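Local coordinates for protein glutamate receptor 1 (Adineta vaga, PDB 4IO2) that binds glutamate through this extracellular ligand-binding domain and, as a member of the ionotropic glutamate receptor family, probably gates an ion channel, at residues A[69-74]-A[90-95]; A[101-106]-A[236-241]; A[143-148]-A[153-158]. All coordinates share one frame; numbering follows the deposited sequence. Where two conformers were deposited one is given.

Contact 1. Residues A[69-74]-A[90-95]; sequences GLVLAL and SARREI. With GLU (glutamic acid), chain E.
With CG1 of Val71 anti to the backbone N (chi1 170°), both methyls of this valine reach the 90-95 segment: CG1 meets Ile95, while CG2 lies 4.1 Å from CD of Arg92. The arginine starts with CG anti to its carbonyl carbon (chi1 -70°) and then runs extended, crossing the valine at about a right angle and carrying its guanidinium past the helix to the ligand. There it meets the alpha-carboxylate of the bound glutamate edge-on, carboxylate carbon in plane: Arg92 NH1 donates to ligand O over 2.8 Å, nearly straight at 170°, and Arg92 NH2 to ligand OXT over 2.9 Å. This two-pronged grip on the alpha-carboxylate is the hallmark of the ionotropic glutamate receptor ligand-binding domain, a two-lobed fold of the periplasmic binding protein type. Second bonds from NH1 to the carbonyl of Thr87 and from NH2 to Thr68 OG1 fix the rotation of the guanidinium. Farther from the ligand the contact is purely apolar. CD1 of Ile95 lies 3.6 Å from CD2 of Leu72 and 4.0 Å from CG1 of Val71, where both Leu72 and Ile95 lie on the surface. Beyond it, Arg93 and Glu94 form salt bridges with Asp222 and Lys219 of the second subunit.

Contact 2. Residues A[101-106]-A[236-241]; sequences SISDNS and NLKKKW
The ammonium nitrogen of Lys238 is gripped by Ser103 OG and a water, with a second water and a carboxylate nearby. Lys238 NZ donates to Ser103 OG over 3.1 Å, and that hydroxyl in turn donates a hydrogen bond to the carbonyl O of Asp104, 2.8 Å from Ser103 OG, in the carbonyl plane and on a lone pair. The serine is thereby held as acceptor toward the lysine and donor toward the strand backbone. Its OG stands anti to the backbone N (chi1 -178°), on the side of the strand that faces helix 233-242. The lysine leaves the helix with CG likewise anti to its backbone N and bends at chi3 (-75°), which brings NZ to the Ser103 hydroxyl. Asp104 crosses it at about a right angle; its OD1 is 3.8 Å from Lys238 NZ, a long salt bridge. One water donates to Asp104 OD1 over 2.8 Å but sits implausibly close to Lys238 NZ, so a bridge through it is doubtful. Another accepts both from Lys238 NZ and from the backbone N of Asp104, at 3.1 Å. The contact thus ties the C-terminal helix to the beginning of strand 103-112, one of the strands connecting the two lobes. On another flank the helix packs through Leu237 and Trp241 on helix 40-52, and farther along the strand Asn105 ND2 bonds to Asp180, a glutamate-binding residue. With one direct bond, a long ion pair and water alongside, the link is small and hydrated; the lysine charge is probably partly screened, and the water shared with the Asp104 backbone N probably adds to its hold.

Contact 3. Residues A[143-148]-A[153-158]; sequences DYYLRE and SRNFYP
Tyr145 and Phe156 meet edge-to-face, their planes 82° apart and their centroids separated by 5.2 Å. The phenylalanine is the edge partner: its CD2 comes within 3.6 Å of CD1 of Tyr145, against the tyrosine face. Its own CB sits over that face too, 3.8 Å from the Tyr145 ring centroid and 20° off the normal, a CH-pi contact. Phe156 achieves both because CG lies between its backbone N and carbonyl carbon (chi1 53°), which keeps CB and the ring edge on one tyrosine face. Around the rim of the tyrosine ring, the carbonyl O of Ser153 lies near its plane, 3.9 Å from CE1 of Tyr145. The phenol end reaches Asn155, whose amide plane stands nearly perpendicular to the ring. An alanine at Tyr145 would remove the face on which Phe156 rests, and would probably open a gap between helix and loop and let the phenylalanine ring shift. Leu146 flanks the pair: its CD2 lies at the edge of the Phe156 ring, 4.4 Å from CE2, and also packs on the carbonyl of Ser153. Its other methyl, CD1, is 3.7 Å from NH1 of Arg154, whose aliphatic CG also packs on CD2. Arg154 is the centre of an inverse gamma turn, just ahead of strand 157-159. Tyr145 and Phe156 also both touch Ile135 of strand 134-136. Helix 140-148 is thus packed on the chain that leads into its following strand, within the beta-alpha-beta unit made by parallel strands 134-136 and 157-159.

Along the chain contact 1 closes before the other two open, whereas contact 3 is nested inside the long loop that contact 2 closes. The centres of contacts 1 and 3 are about 19 Å apart, those of 1 and 2 about 22 Å, and those of 2 and 3, on opposite sides of the chain's centre, about 28 Å; none touches another. Contact 1, through Arg92 of helix 90-93, supplies part of the glutamate site; helix 67-75 packs against it. Contact 3 belongs to the beta-alpha-beta unit whose strand 134-136 includes the ligand-binding Arg136, and contact 2 anchors the C-terminal helix 233-242 to strand 103-112. Together they sample both lobes and a connection between them, with the bound glutamate in the cleft.

Contact 1. Residues A[69-74]-A[90-95]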
# COMPACT_ATOMS: atom_id res chain seq x y z
N GLY A 69 7.10 -15.83 13.87
CA GLY A 69 7.23 -17.30 13.83
C GLY A 69 6.63 -17.94 12.57
O GLY A 69 7.20 -18.87 11.98
N LEU A 70 5.48 -17.43 12.14
CA LEU A 70 4.84 -17.90 10.91
C LEU A 70 5.75 -17.62 9.71
O LEU A 70 5.92 -18.49 8.83
CB LEU A 70 3.47 -17.22 10.74
CG LEU A 70 2.71 -17.60 9.46
CD1 LEU A 70 2.38 -19.06 9.41
CD2 LEU A 70 1.48 -16.75 9.39
N VAL A 71 6.31 -16.41 9.64
CA VAL A 71 7.21 -16.05 8.55
C VAL A 71 8.42 -17.00 8.54
O VAL A 71 8.82 -17.50 7.48
CB VAL A 71 7.63 -14.57 8.70
CG1 VAL A 71 8.73 -14.20 7.76
CG2 VAL A 71 6.40 -13.68 8.48
N LEU A 72 9.02 -17.22 9.71
CA LEU A 72 10.16 -18.12 9.80
C LEU A 72 9.82 -19.55 9.39
O LEU A 72 10.62 -20.23 8.75
CB LEU A 72 10.72 -18.10 11.24
CG LEU A 72 11.49 -16.83 11.58
CD1 LEU A 72 11.60 -16.66 13.10
CD2 LEU A 72 12.85 -16.85 10.95
N ALA A 73 8.64 -20.00 9.76
CA ALA A 73 8.18 -21.35 9.39
C ALA A 73 8.06 -21.45 7.87
O ALA A 73 8.50 -22.45 7.28
CB ALA A 73 6.86 -21.66 10.06
N LEU A 74 7.53 -20.42 7.22
CA LEU A 74 7.46 -20.46 5.77
C LEU A 74 8.87 -20.51 5.19
O LEU A 74 9.16 -21.29 4.27
CB LEU A 74 6.69 -19.26 5.24
CG LEU A 74 6.56 -19.33 3.71
CD1 LEU A 74 5.22 -18.82 3.28
CD2 LEU A 74 7.68 -18.58 3.00
N SER A 90 10.85 -4.61 6.77
CA SER A 90 12.22 -4.72 6.25
C SER A 90 12.90 -5.97 6.76
O SER A 90 13.55 -6.69 6.01
CB SER A 90 13.05 -3.46 6.61
OG SER A 90 13.16 -3.26 8.03
N ALA A 91 12.79 -6.23 8.05
CA ALA A 91 13.45 -7.41 8.61
C ALA A 91 12.87 -8.68 8.01
O ALA A 91 13.60 -9.64 7.74
CB ALA A 91 13.31 -7.47 10.16
N ARG A 92 11.56 -8.75 7.83
CA ARG A 92 10.98 -9.96 7.24
C ARG A 92 11.37 -10.14 5.77
O ARG A 92 11.58 -11.25 5.31
CB ARG A 92 9.45 -9.98 7.41
CG ARG A 92 9.02 -10.19 8.85
CD ARG A 92 7.56 -9.83 9.09
NE ARG A 92 7.18 -10.00 10.48
CZ ARG A 92 5.98 -9.71 10.97
NH1 ARG A 92 5.04 -9.27 10.17
NH2 ARG A 92 5.74 -9.93 12.26
N ARG A 93 11.47 -9.04 5.05
CA ARG A 93 11.82 -9.07 3.63
C ARG A 93 13.24 -9.60 3.38
O ARG A 93 13.52 -10.05 2.29
CB ARG A 93 11.63 -7.66 3.04
CG ARG A 93 11.91 -7.56 1.54
CD ARG A 93 10.89 -8.32 0.70
NE ARG A 93 11.19 -8.33 -0.71
CZ ARG A 93 11.98 -9.23 -1.29
NH1 ARG A 93 12.56 -10.19 -0.58
NH2 ARG A 93 12.20 -9.16 -2.61
N GLU A 94 14.08 -9.58 4.41
CA GLU A 94 15.39 -10.20 4.28
C GLU A 94 15.30 -11.70 4.08
O GLU A 94 16.19 -12.30 3.49
CB GLU A 94 16.24 -9.95 5.53
CG GLU A 94 16.64 -8.53 5.69
CD GLU A 94 17.85 -8.11 4.80
OE1 GLU A 94 18.33 -8.93 3.96
OE2 GLU A 94 18.31 -6.95 4.96
N ILE A 95 14.24 -12.33 4.59
CA ILE A 95 14.15 -13.79 4.59
C ILE A 95 13.03 -14.39 3.75
O ILE A 95 13.07 -15.59 3.44
CB ILE A 95 14.14 -14.38 6.03
CG1 ILE A 95 12.96 -13.87 6.84
CG2 ILE A 95 15.50 -14.13 6.69
CD1 ILE A 95 12.66 -14.67 8.10
N GLU E . 0.20 -7.56 11.57
CA GLU E . 1.05 -7.82 12.74
C GLU E . 2.34 -8.51 12.31
O GLU E . 2.42 -8.98 11.15
CB GLU E . 0.34 -8.68 13.79
CG GLU E . -0.98 -8.14 14.33
CD GLU E . -0.88 -6.91 15.23
OE1 GLU E . 0.24 -6.51 15.56
OE2 GLU E . -1.94 -6.38 15.65
OXT GLU E . 3.29 -8.56 13.13

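Contact 2. Residues A[101-106]-A[236-241]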
# COMPACT_ATOMS: atom_id res chain seq x y z
N SER A 101 0.45 -5.78 -2.05
CA SER A 101 -0.36 -5.64 -0.85
C SER A 101 -1.81 -6.06 -1.05
O SER A 101 -2.42 -5.74 -2.10
CB SER A 101 -0.33 -4.18 -0.42
OG SER A 101 -1.39 -3.82 0.48
N ILE A 102 -2.36 -6.76 -0.05
CA ILE A 102 -3.78 -7.06 0.02
C ILE A 102 -4.58 -6.01 0.80
O ILE A 102 -5.81 -5.96 0.66
CB ILE A 102 -4.06 -8.48 0.58
CG1 ILE A 102 -3.55 -8.65 2.01
CG2 ILE A 102 -3.41 -9.54 -0.39
CD1 ILE A 102 -4.01 -10.03 2.59
N SER A 103 -3.90 -5.18 1.59
CA SER A 103 -4.55 -4.17 2.41
C SER A 103 -3.54 -3.17 2.90
O SER A 103 -2.40 -3.56 3.18
CB SER A 103 -5.23 -4.83 3.63
OG SER A 103 -5.93 -3.87 4.45
N ASP A 104 -3.94 -1.92 3.03
CA ASP A 104 -3.19 -0.99 3.83
C ASP A 104 -3.36 -1.32 5.30
O ASP A 104 -4.19 -2.14 5.70
CB ASP A 104 -3.62 0.46 3.52
CG ASP A 104 -5.09 0.75 3.83
OD1 ASP A 104 -5.71 0.03 4.63
OD2 ASP A 104 -5.63 1.74 3.26
N ASN A 105 -2.50 -0.76 6.12
CA ASN A 105 -2.51 -1.00 7.55
C ASN A 105 -1.86 0.15 8.25
O ASN A 105 -1.09 0.92 7.65
CB ASN A 105 -1.75 -2.31 7.89
CG ASN A 105 -1.84 -2.68 9.36
OD1 ASN A 105 -2.92 -2.80 9.91
ND2 ASN A 105 -0.68 -2.85 10.01
N SER A 106 -2.16 0.23 9.54
CA SER A 106 -1.48 1.13 10.47
C SER A 106 -1.85 0.60 11.86
O SER A 106 -2.66 -0.34 11.99
CB SER A 106 -1.94 2.56 10.29
OG SER A 106 -3.34 2.63 10.48
N ASN A 236 -14.95 -5.37 -1.26
CA ASN A 236 -16.17 -6.08 -0.86
C ASN A 236 -15.93 -7.01 0.31
O ASN A 236 -16.73 -7.11 1.23
CB ASN A 236 -16.71 -6.94 -2.02
CG ASN A 236 -17.15 -6.15 -3.20
OD1 ASN A 236 -17.42 -4.94 -3.12
ND2 ASN A 236 -17.26 -6.85 -4.35
N LEU A 237 -14.78 -7.67 0.30
CA LEU A 237 -14.44 -8.60 1.36
C LEU A 237 -14.20 -7.86 2.66
O LEU A 237 -14.63 -8.33 3.73
CB LEU A 237 -13.17 -9.39 1.02
CG LEU A 237 -13.35 -10.57 0.10
CD1 LEU A 237 -12.00 -11.19 -0.18
CD2 LEU A 237 -14.28 -11.56 0.80
N LYS A 238 -13.52 -6.72 2.58
CA LYS A 238 -13.29 -5.94 3.79
C LYS A 238 -14.63 -5.51 4.40
O LYS A 238 -14.85 -5.62 5.62
CB LYS A 238 -12.36 -4.76 3.51
CG LYS A 238 -11.94 -4.03 4.78
CD LYS A 238 -10.97 -2.90 4.48
CE LYS A 238 -9.58 -3.46 4.15
NZ LYS A 238 -8.57 -2.39 3.87
N LYS A 239 -15.55 -5.00 3.57
CA LYS A 239 -16.85 -4.57 4.04
C LYS A 239 -17.60 -5.73 4.68
O LYS A 239 -18.16 -5.61 5.78
CB LYS A 239 -17.67 -3.92 2.92
CG LYS A 239 -19.11 -3.56 3.29
CD LYS A 239 -19.86 -2.91 2.13
CE LYS A 239 -21.32 -2.59 2.47
NZ LYS A 239 -22.02 -1.77 1.43
N LYS A 240 -17.58 -6.89 4.02
CA LYS A 240 -18.31 -8.06 4.52
C LYS A 240 -17.90 -8.46 5.94
O LYS A 240 -18.73 -8.73 6.79
CB LYS A 240 -18.11 -9.26 3.58
CG LYS A 240 -18.69 -10.57 4.08
CD LYS A 240 -18.46 -11.73 3.11
CE LYS A 240 -18.97 -13.03 3.72
NZ LYS A 240 -18.70 -14.20 2.84
N TRP A 241 -16.60 -8.51 6.20
CA TRP A 241 -16.09 -9.01 7.46
C TRP A 241 -15.89 -7.93 8.53
O TRP A 241 -15.87 -8.26 9.71
CB TRP A 241 -14.78 -9.79 7.22
CG TRP A 241 -15.08 -11.08 6.47
CD1 TRP A 241 -14.94 -11.32 5.12
CD2 TRP A 241 -15.67 -12.27 7.03
NE1 TRP A 241 -15.37 -12.59 4.83
CE2 TRP A 241 -15.84 -13.19 5.96
CE3 TRP A 241 -16.06 -12.65 8.31
CZ2 TRP A 241 -16.36 -14.46 6.15
CZ3 TRP A 241 -16.61 -13.92 8.51
CH2 TRP A 241 -16.76 -14.82 7.42
O HOH W 1 -6.71 -1.39 1.66
O HOH W 2 -8.53 -0.13 4.95

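Contact 3. Residues A[143-148]-A[153-158]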
# COMPACT_ATOMS: atom_id res chain seq x y z
N ASP A 143 9.05 -4.16 16.93
CA ASP A 143 10.16 -3.36 16.40
C ASP A 143 9.89 -1.86 16.41
O ASP A 143 10.84 -1.08 16.58
CB ASP A 143 10.67 -3.88 15.08
CG ASP A 143 11.34 -5.25 15.24
OD1 ASP A 143 12.18 -5.46 16.16
OD2 ASP A 143 10.93 -6.14 14.51
N TYR A 144 8.63 -1.46 16.28
CA TYR A 144 8.30 -0.05 16.44
C TYR A 144 8.68 0.42 17.85
O TYR A 144 9.28 1.47 18.02
CB TYR A 144 6.80 0.21 16.15
CG TYR A 144 6.44 1.65 16.30
CD1 TYR A 144 6.12 2.18 17.54
CD2 TYR A 144 6.42 2.50 15.20
CE1 TYR A 144 5.80 3.51 17.67
CE2 TYR A 144 6.12 3.83 15.33
CZ TYR A 144 5.81 4.32 16.56
OH TYR A 144 5.51 5.66 16.70
N TYR A 145 8.26 -0.34 18.85
CA TYR A 145 8.56 0.01 20.23
C TYR A 145 10.05 0.18 20.42
O TYR A 145 10.51 1.18 21.04
CB TYR A 145 8.02 -1.08 21.15
CG TYR A 145 8.29 -0.78 22.61
CD1 TYR A 145 9.49 -1.14 23.19
CD2 TYR A 145 7.34 -0.14 23.41
CE1 TYR A 145 9.76 -0.89 24.50
CE2 TYR A 145 7.62 0.15 24.72
CZ TYR A 145 8.83 -0.25 25.27
OH TYR A 145 9.13 0.01 26.58
N LEU A 146 10.83 -0.79 19.95
CA LEU A 146 12.26 -0.80 20.21
C LEU A 146 12.97 0.38 19.51
O LEU A 146 13.92 0.95 20.06
CB LEU A 146 12.88 -2.13 19.77
CG LEU A 146 12.49 -3.34 20.62
CD1 LEU A 146 12.96 -4.64 19.97
CD2 LEU A 146 12.96 -3.21 22.05
N ARG A 147 12.48 0.80 18.35
CA ARG A 147 13.07 1.96 17.68
C ARG A 147 12.59 3.31 18.23
O ARG A 147 13.39 4.24 18.33
CB ARG A 147 12.82 1.91 16.18
CG ARG A 147 13.49 3.08 15.42
CD ARG A 147 13.15 3.10 13.92
NE ARG A 147 11.71 3.28 13.78
CZ ARG A 147 10.85 2.32 13.44
NH1 ARG A 147 11.27 1.11 13.08
NH2 ARG A 147 9.56 2.62 13.43
N GLU A 148 11.30 3.42 18.53
CA GLU A 148 10.67 4.72 18.79
C GLU A 148 10.47 5.10 20.25
O GLU A 148 10.37 6.28 20.57
CB GLU A 148 9.30 4.79 18.15
CG GLU A 148 9.32 4.50 16.69
CD GLU A 148 9.74 5.65 15.84
OE1 GLU A 148 9.63 6.81 16.30
OE2 GLU A 148 10.15 5.40 14.69
N SER A 153 15.98 -0.93 24.00
CA SER A 153 15.89 -1.66 25.24
C SER A 153 14.61 -2.53 25.28
O SER A 153 13.48 -2.05 25.03
CB SER A 153 15.91 -0.68 26.42
OG SER A 153 17.07 0.18 26.45
N ARG A 154 14.77 -3.80 25.61
CA ARG A 154 13.63 -4.71 25.65
C ARG A 154 12.90 -4.66 27.00
O ARG A 154 12.90 -5.64 27.77
CB ARG A 154 14.11 -6.10 25.31
CG ARG A 154 14.80 -6.15 23.93
CD ARG A 154 15.32 -7.55 23.60
NE ARG A 154 16.15 -7.55 22.40
CZ ARG A 154 15.65 -7.67 21.18
NH1 ARG A 154 14.35 -7.86 21.03
NH2 ARG A 154 16.46 -7.64 20.11
N ASN A 155 12.26 -3.52 27.25
CA ASN A 155 11.75 -3.17 28.57
C ASN A 155 10.25 -2.89 28.56
O ASN A 155 9.69 -2.35 29.51
CB ASN A 155 12.51 -1.99 29.16
CG ASN A 155 12.40 -0.75 28.31
OD1 ASN A 155 11.60 -0.67 27.38
ND2 ASN A 155 13.22 0.25 28.62
N PHE A 156 9.56 -3.28 27.49
CA PHE A 156 8.09 -3.32 27.51
C PHE A 156 7.62 -4.49 28.37
O PHE A 156 8.41 -5.33 28.67
CB PHE A 156 7.55 -3.47 26.11
CG PHE A 156 8.12 -4.63 25.34
CD1 PHE A 156 7.56 -5.88 25.45
CD2 PHE A 156 9.15 -4.44 24.47
CE1 PHE A 156 8.04 -6.94 24.66
CE2 PHE A 156 9.65 -5.50 23.71
CZ PHE A 156 9.13 -6.73 23.83
N TYR A 157 6.33 -4.53 28.72
CA TYR A 157 5.72 -5.74 29.33
C TYR A 157 5.40 -6.76 28.22
O TYR A 157 4.63 -6.45 27.32
CB TYR A 157 4.39 -5.36 30.04
CG TYR A 157 3.79 -6.49 30.83
CD1 TYR A 157 2.87 -7.34 30.25
CD2 TYR A 157 4.07 -6.65 32.17
CE1 TYR A 157 2.32 -8.38 30.96
CE2 TYR A 157 3.52 -7.70 32.89
CZ TYR A 157 2.63 -8.53 32.29
OH TYR A 157 2.06 -9.54 33.02
N PRO A 158 5.98 -7.98 28.32
CA PRO A 158 5.85 -8.92 27.17
C PRO A 158 4.50 -9.64 27.15
O PRO A 158 4.01 -10.07 28.19
CB PRO A 158 6.99 -9.89 27.41
CG PRO A 158 7.13 -9.88 28.99
CD PRO A 158 6.89 -8.45 29.39